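Long-range contact in 2-hydroxy-3-oxopropionate reductase (Polaromonas sp. JS666, PDB 4DLL), which probably reduces 2-hydroxy-3-oxopropionate (tartronate semialdehyde) to glycerate with a nicotinamide cofactor: residues 111-123 / 138-150. Residues are numbered along the deposited sequence; the frame is centred on the assembly and turned at random.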
ATOM      1  N   ALA A 111      -6.366 -30.114 -24.509  1.00 42.01           N
ATOM      2  CA  ALA A 111      -6.202 -31.100 -23.455  1.00 43.41           C
ATOM      3  C   ALA A 111      -6.040 -32.478 -24.063  1.00 43.68           C
ATOM      4  O   ALA A 111      -5.151 -33.252 -23.670  1.00 44.15           O
ATOM      5  CB  ALA A 111      -7.360 -31.070 -22.477  1.00 43.49           C
ATOM      6  N   ALA A 112      -6.897 -32.761 -25.042  1.00 44.40           N
ATOM      7  CA  ALA A 112      -6.948 -34.056 -25.721  1.00 43.71           C
ATOM      8  C   ALA A 112      -5.594 -34.383 -26.298  1.00 42.54           C
ATOM      9  O   ALA A 112      -5.143 -35.522 -26.211  1.00 43.59           O
ATOM     10  CB  ALA A 112      -8.008 -34.033 -26.829  1.00 43.48           C
ATOM     11  N   ALA A 113      -4.940 -33.361 -26.839  1.00 41.06           N
ATOM     12  CA  ALA A 113      -3.680 -33.526 -27.553  1.00 39.73           C
ATOM     13  C   ALA A 113      -2.376 -33.483 -26.725  1.00 39.33           C
ATOM     14  O   ALA A 113      -1.335 -33.890 -27.214  1.00 38.66           O
ATOM     15  CB  ALA A 113      -3.618 -32.545 -28.703  1.00 39.36           C
HETATM   16  N   MSE A 114      -2.423 -33.031 -25.480  1.00 38.99           N
HETATM   17  CA  MSE A 114      -1.183 -32.998 -24.677  1.00 38.48           C
HETATM   18  C   MSE A 114      -0.581 -34.377 -24.309  1.00 39.05           C
HETATM   19  O   MSE A 114      -1.303 -35.318 -24.016  1.00 39.09           O
HETATM   20  CB  MSE A 114      -1.345 -32.110 -23.443  1.00 37.51           C
HETATM   21  CG  MSE A 114      -1.388 -30.587 -23.750  1.00 34.90           C
HETATM   22 SE   MSE A 114      -1.971 -29.490 -22.138  1.00 45.76          SE
HETATM   23  CE  MSE A 114      -0.443 -29.841 -20.832  1.00 28.40           C
ATOM     24  N   LYS A 115       0.750 -34.445 -24.338  1.00 40.41           N
ATOM     25  CA  LYS A 115       1.595 -35.546 -23.833  1.00 42.09           C
ATOM     26  C   LYS A 115       1.159 -36.102 -22.493  1.00 42.63           C
ATOM     27  O   LYS A 115       0.592 -35.390 -21.689  1.00 43.11           O
ATOM     28  CB  LYS A 115       3.017 -35.035 -23.589  1.00 42.05           C
ATOM     29  CG  LYS A 115       4.006 -35.178 -24.727  1.00 45.30           C
ATOM     30  CD  LYS A 115       5.477 -35.208 -24.198  1.00 46.64           C
ATOM     31  CE  LYS A 115       6.095 -33.811 -24.118  1.00 48.35           C
ATOM     32  NZ  LYS A 115       7.571 -33.720 -24.497  1.00 47.15           N
ATOM     33  N   PRO A 116       1.451 -37.382 -22.227  1.00 43.76           N
ATOM     34  CA  PRO A 116       1.398 -37.770 -20.828  1.00 44.09           C
ATOM     35  C   PRO A 116       2.645 -37.175 -20.125  1.00 43.01           C
ATOM     36  O   PRO A 116       3.664 -36.920 -20.770  1.00 43.10           O
ATOM     37  CB  PRO A 116       1.434 -39.319 -20.883  1.00 44.56           C
ATOM     38  CG  PRO A 116       1.379 -39.699 -22.350  1.00 44.78           C
ATOM     39  CD  PRO A 116       1.908 -38.498 -23.082  1.00 44.58           C
ATOM     40  N   GLY A 117       2.529 -36.891 -18.836  1.00 42.38           N
ATOM     41  CA  GLY A 117       3.612 -36.225 -18.069  1.00 40.63           C
ATOM     42  C   GLY A 117       3.719 -34.698 -18.230  1.00 38.72           C
ATOM     43  O   GLY A 117       4.474 -34.052 -17.530  1.00 38.67           O
ATOM     44  N   SER A 118       2.974 -34.118 -19.152  1.00 36.96           N
ATOM     45  CA  SER A 118       3.129 -32.718 -19.434  1.00 36.46           C
ATOM     46  C   SER A 118       2.422 -31.914 -18.326  1.00 36.16           C
ATOM     47  O   SER A 118       1.559 -32.441 -17.614  1.00 36.71           O
ATOM     48  CB  SER A 118       2.535 -32.391 -20.825  1.00 35.56           C
ATOM     49  OG  SER A 118       1.132 -32.677 -20.851  1.00 33.60           O
ATOM     50  N   LEU A 119       2.728 -30.634 -18.253  1.00 35.29           N
ATOM     51  CA  LEU A 119       2.152 -29.752 -17.256  1.00 35.40           C
ATOM     52  C   LEU A 119       1.457 -28.575 -17.938  1.00 33.93           C
ATOM     53  O   LEU A 119       1.965 -28.061 -18.922  1.00 32.96           O
ATOM     54  CB  LEU A 119       3.259 -29.174 -16.348  1.00 35.74           C
ATOM     55  CG  LEU A 119       3.444 -29.834 -14.979  1.00 40.07           C
ATOM     56  CD1 LEU A 119       4.187 -31.197 -15.130  1.00 43.85           C
ATOM     57  CD2 LEU A 119       4.137 -28.924 -13.979  1.00 39.38           C
ATOM     58  N   PHE A 120       0.332 -28.150 -17.363  1.00 32.14           N
ATOM     59  CA  PHE A 120      -0.389 -26.997 -17.806  1.00 31.56           C
ATOM     60  C   PHE A 120      -0.339 -25.927 -16.725  1.00 31.91           C
ATOM     61  O   PHE A 120      -0.745 -26.171 -15.627  1.00 32.66           O
ATOM     62  CB  PHE A 120      -1.820 -27.377 -18.129  1.00 31.19           C
ATOM     63  CG  PHE A 120      -2.690 -26.231 -18.584  1.00 30.23           C
ATOM     64  CD1 PHE A 120      -3.423 -25.491 -17.657  1.00 31.94           C
ATOM     65  CD2 PHE A 120      -2.858 -25.961 -19.927  1.00 33.54           C
ATOM     66  CE1 PHE A 120      -4.291 -24.439 -18.041  1.00 28.47           C
ATOM     67  CE2 PHE A 120      -3.713 -24.913 -20.353  1.00 35.35           C
ATOM     68  CZ  PHE A 120      -4.435 -24.145 -19.393  1.00 31.54           C
ATOM     69  N   LEU A 121       0.187 -24.755 -17.073  1.00 32.09           N
ATOM     70  CA  LEU A 121       0.351 -23.616 -16.173  1.00 33.57           C
ATOM     71  C   LEU A 121      -0.682 -22.601 -16.565  1.00 33.72           C
ATOM     72  O   LEU A 121      -0.591 -22.045 -17.663  1.00 34.90           O
ATOM     73  CB  LEU A 121       1.756 -23.003 -16.320  1.00 32.06           C
ATOM     74  CG  LEU A 121       2.810 -23.411 -15.271  1.00 35.79           C
ATOM     75  CD1 LEU A 121       2.865 -24.883 -15.013  1.00 38.59           C
ATOM     76  CD2 LEU A 121       4.194 -22.911 -15.612  1.00 35.00           C
ATOM     77  N   ASP A 122      -1.664 -22.366 -15.695  1.00 35.02           N
ATOM     78  CA  ASP A 122      -2.618 -21.299 -15.942  1.00 36.81           C
ATOM     79  C   ASP A 122      -2.255 -20.014 -15.228  1.00 36.80           C
ATOM     80  O   ASP A 122      -2.254 -19.940 -14.002  1.00 35.12           O
ATOM     81  CB  ASP A 122      -4.073 -21.694 -15.679  1.00 37.10           C
ATOM     82  CG  ASP A 122      -5.044 -20.794 -16.468  1.00 43.58           C
ATOM     83  OD1 ASP A 122      -4.631 -19.640 -16.824  1.00 46.64           O
ATOM     84  OD2 ASP A 122      -6.189 -21.235 -16.780  1.00 48.93           O
HETATM   85  N   MSE A 123      -1.894 -19.033 -16.051  1.00 39.39           N
HETATM   86  CA  MSE A 123      -1.568 -17.672 -15.641  1.00 42.12           C
HETATM   87  C   MSE A 123      -2.732 -16.757 -15.861  1.00 43.05           C
HETATM   88  O   MSE A 123      -2.785 -15.719 -15.254  1.00 45.75           O
HETATM   89  CB  MSE A 123      -0.422 -17.120 -16.460  1.00 41.41           C
HETATM   90  CG  MSE A 123       0.813 -17.914 -16.276  1.00 43.81           C
HETATM   91 SE   MSE A 123       2.354 -16.824 -16.769  1.00 51.40          SE
HETATM   92  CE  MSE A 123       3.565 -17.549 -15.216  1.00 28.78           C
ATOM     93  N   LEU A 138      -8.178 -32.071 -16.476  1.00 40.15           N
ATOM     94  CA  LEU A 138      -6.831 -32.461 -16.944  1.00 40.18           C
ATOM     95  C   LEU A 138      -6.273 -33.667 -16.191  1.00 39.99           C
ATOM     96  O   LEU A 138      -5.659 -34.552 -16.793  1.00 40.52           O
ATOM     97  CB  LEU A 138      -5.819 -31.294 -16.945  1.00 38.75           C
ATOM     98  CG  LEU A 138      -6.269 -30.004 -17.617  1.00 38.56           C
ATOM     99  CD1 LEU A 138      -5.193 -28.946 -17.642  1.00 37.35           C
ATOM    100  CD2 LEU A 138      -6.781 -30.224 -19.020  1.00 39.23           C
ATOM    101  N   GLY A 139      -6.441 -33.692 -14.882  1.00 40.33           N
ATOM    102  CA  GLY A 139      -6.002 -34.846 -14.110  1.00 40.98           C
ATOM    103  C   GLY A 139      -6.709 -36.105 -14.619  1.00 41.58           C
ATOM    104  O   GLY A 139      -6.067 -37.146 -14.821  1.00 41.32           O
ATOM    105  N   ALA A 140      -8.018 -35.999 -14.891  1.00 41.49           N
ATOM    106  CA  ALA A 140      -8.772 -37.104 -15.549  1.00 41.05           C
ATOM    107  C   ALA A 140      -7.928 -37.651 -16.700  1.00 40.78           C
ATOM    108  O   ALA A 140      -7.938 -38.848 -16.964  1.00 41.14           O
ATOM    109  CB  ALA A 140     -10.143 -36.618 -16.093  1.00 41.07           C
ATOM    110  N   LEU A 141      -7.174 -36.774 -17.368  1.00 39.42           N
ATOM    111  CA  LEU A 141      -6.475 -37.148 -18.585  1.00 38.28           C
ATOM    112  C   LEU A 141      -4.972 -37.378 -18.410  1.00 37.43           C
ATOM    113  O   LEU A 141      -4.261 -37.471 -19.391  1.00 37.89           O
ATOM    114  CB  LEU A 141      -6.742 -36.106 -19.680  1.00 37.83           C
ATOM    115  CG  LEU A 141      -8.182 -35.981 -20.213  1.00 39.39           C
ATOM    116  CD1 LEU A 141      -8.351 -34.804 -21.153  1.00 35.79           C
ATOM    117  CD2 LEU A 141      -8.644 -37.264 -20.903  1.00 37.56           C
ATOM    118  N   GLY A 142      -4.483 -37.472 -17.182  1.00 37.51           N
ATOM    119  CA  GLY A 142      -3.027 -37.666 -16.943  1.00 36.87           C
ATOM    120  C   GLY A 142      -2.179 -36.384 -17.057  1.00 36.68           C
ATOM    121  O   GLY A 142      -0.944 -36.414 -17.193  1.00 37.37           O
ATOM    122  N   ILE A 143      -2.837 -35.239 -17.007  1.00 36.22           N
ATOM    123  CA  ILE A 143      -2.122 -33.956 -17.168  1.00 35.23           C
ATOM    124  C   ILE A 143      -2.260 -33.133 -15.901  1.00 34.46           C
ATOM    125  O   ILE A 143      -3.385 -32.874 -15.421  1.00 33.02           O
ATOM    126  CB  ILE A 143      -2.676 -33.091 -18.334  1.00 35.76           C
ATOM    127  CG1 ILE A 143      -2.780 -33.866 -19.651  1.00 35.64           C
ATOM    128  CG2 ILE A 143      -1.855 -31.838 -18.515  1.00 35.57           C
ATOM    129  CD1 ILE A 143      -3.905 -33.307 -20.492  1.00 40.89           C
ATOM    130  N   ALA A 144      -1.092 -32.742 -15.396  1.00 33.38           N
ATOM    131  CA  ALA A 144      -0.923 -31.873 -14.246  1.00 33.37           C
ATOM    132  C   ALA A 144      -1.342 -30.440 -14.550  1.00 32.30           C
ATOM    133  O   ALA A 144      -1.309 -29.994 -15.665  1.00 33.50           O
ATOM    134  CB  ALA A 144       0.615 -31.919 -13.725  1.00 32.22           C
ATOM    135  N   HIS A 145      -1.688 -29.714 -13.513  1.00 32.46           N
ATOM    136  CA  HIS A 145      -2.188 -28.365 -13.601  1.00 31.48           C
ATOM    137  C   HIS A 145      -1.621 -27.656 -12.385  1.00 31.22           C
ATOM    138  O   HIS A 145      -1.643 -28.198 -11.288  1.00 30.19           O
ATOM    139  CB  HIS A 145      -3.693 -28.420 -13.462  1.00 31.07           C
ATOM    140  CG  HIS A 145      -4.395 -27.116 -13.697  1.00 32.77           C
ATOM    141  ND1 HIS A 145      -4.556 -26.171 -12.706  1.00 28.87           N
ATOM    142  CD2 HIS A 145      -5.061 -26.646 -14.780  1.00 26.69           C
ATOM    143  CE1 HIS A 145      -5.233 -25.143 -13.190  1.00 28.24           C
ATOM    144  NE2 HIS A 145      -5.542 -25.404 -14.443  1.00 30.52           N
ATOM    145  N   LEU A 146      -1.070 -26.463 -12.591  1.00 31.28           N
ATOM    146  CA  LEU A 146      -0.849 -25.528 -11.496  1.00 31.30           C
ATOM    147  C   LEU A 146      -1.505 -24.262 -11.912  1.00 30.75           C
ATOM    148  O   LEU A 146      -1.623 -24.021 -13.109  1.00 31.70           O
ATOM    149  CB  LEU A 146       0.614 -25.170 -11.361  1.00 31.19           C
ATOM    150  CG  LEU A 146       1.449 -26.186 -10.690  1.00 34.41           C
ATOM    151  CD1 LEU A 146       1.672 -27.132 -11.767  1.00 34.06           C
ATOM    152  CD2 LEU A 146       2.704 -25.400 -10.400  1.00 35.74           C
ATOM    153  N   ASP A 147      -1.840 -23.421 -10.945  1.00 29.20           N
ATOM    154  CA  ASP A 147      -2.441 -22.149 -11.287  1.00 30.28           C
ATOM    155  C   ASP A 147      -1.413 -21.183 -10.760  1.00 29.97           C
ATOM    156  O   ASP A 147      -1.095 -21.218  -9.559  1.00 30.44           O
ATOM    157  CB  ASP A 147      -3.888 -21.947 -10.705  1.00 29.78           C
ATOM    158  CG  ASP A 147      -4.005 -22.286  -9.220  1.00 30.24           C
ATOM    159  OD1 ASP A 147      -3.799 -23.471  -8.820  1.00 33.27           O
ATOM    160  OD2 ASP A 147      -4.348 -21.375  -8.441  1.00 26.63           O
ATOM    161  N   THR A 148      -0.838 -20.411 -11.679  1.00 28.59           N
ATOM    162  CA  THR A 148       0.338 -19.624 -11.406  1.00 28.44           C
ATOM    163  C   THR A 148       0.215 -18.172 -11.888  1.00 26.98           C
ATOM    164  O   THR A 148       0.981 -17.720 -12.774  1.00 27.57           O
ATOM    165  CB  THR A 148       1.653 -20.317 -11.947  1.00 29.15           C
ATOM    166  OG1 THR A 148       1.732 -20.234 -13.366  1.00 31.37           O
ATOM    167  CG2 THR A 148       1.701 -21.793 -11.543  1.00 29.88           C
ATOM    168  N   PRO A 149      -0.767 -17.427 -11.333  1.00 25.35           N
ATOM    169  CA  PRO A 149      -0.834 -15.961 -11.634  1.00 23.75           C
ATOM    170  C   PRO A 149       0.324 -15.158 -11.121  1.00 23.53           C
ATOM    171  O   PRO A 149       1.041 -15.594 -10.178  1.00 23.33           O
ATOM    172  CB  PRO A 149      -2.100 -15.509 -10.923  1.00 23.91           C
ATOM    173  CG  PRO A 149      -2.320 -16.545  -9.894  1.00 24.69           C
ATOM    174  CD  PRO A 149      -1.851 -17.839 -10.447  1.00 23.07           C
ATOM    175  N   VAL A 150       0.494 -13.997 -11.735  1.00 22.66           N
ATOM    176  CA  VAL A 150       1.616 -13.091 -11.483  1.00 25.68           C
ATOM    177  C   VAL A 150       1.174 -11.710 -11.017  1.00 26.24           C
ATOM    178  O   VAL A 150       0.040 -11.272 -11.285  1.00 27.30           O
ATOM    179  CB  VAL A 150       2.584 -12.980 -12.698  1.00 25.27           C
ATOM    180  CG1 VAL A 150       2.943 -14.418 -13.225  1.00 23.12           C
ATOM    181  CG2 VAL A 150       1.995 -12.090 -13.827  1.00 26.61           C
TER
HETATM  182  O   HOH W   1      -1.588 -13.466 -13.726  1.00 25.99           O
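The rings of Phe120 and His145, neighbours on adjacent strands, have planes only 25° from parallel, yet they are displaced so that they meet mainly through Phe120 CD1 and His145 CD2, 3.5 Å apart. Leu138 CD1 lies in plane at the edge of the imidazole and also meets Phe120 CB and CG at 3.8 Å. With CG anti to the backbone N in both residues (chi1 179° and -173°), the two rings run out the same way beneath helices 98-107 and 128-140; the phenyl ring suits this apolar layer, whereas His145 NE2 is buried there without a polar partner in the model. An alanine in place of Phe120 would probably take the ring away from Leu138 CD1 and from the imidazole, opening a gap beside Leu105. On the other sheet face, branched Leu119, Leu121 and Leu146 pack together beneath helix 170-183, and small Ala144 fits against Leu119 CG. Nearer the strand starts, Ile143 reaches both ways: CG2 presses on Met114 CE at a tight 3.4 Å, while CD1 touches Ala111 O. Gly142, with positive phi, completes the Schellman motif ending helix 128-140. Between the strands the parallel ladder runs through Phe120 N to Ala144 O (3.0 Å), Leu146 N to Phe120 O and Asp122 N to Leu146 O, ending with Thr148 N to Asp122 O (2.8 Å). Strands 119-122 and 144-151, joined through helix 128-140, form a beta-alpha-beta unit of the Rossmann-type NAD-binding domain.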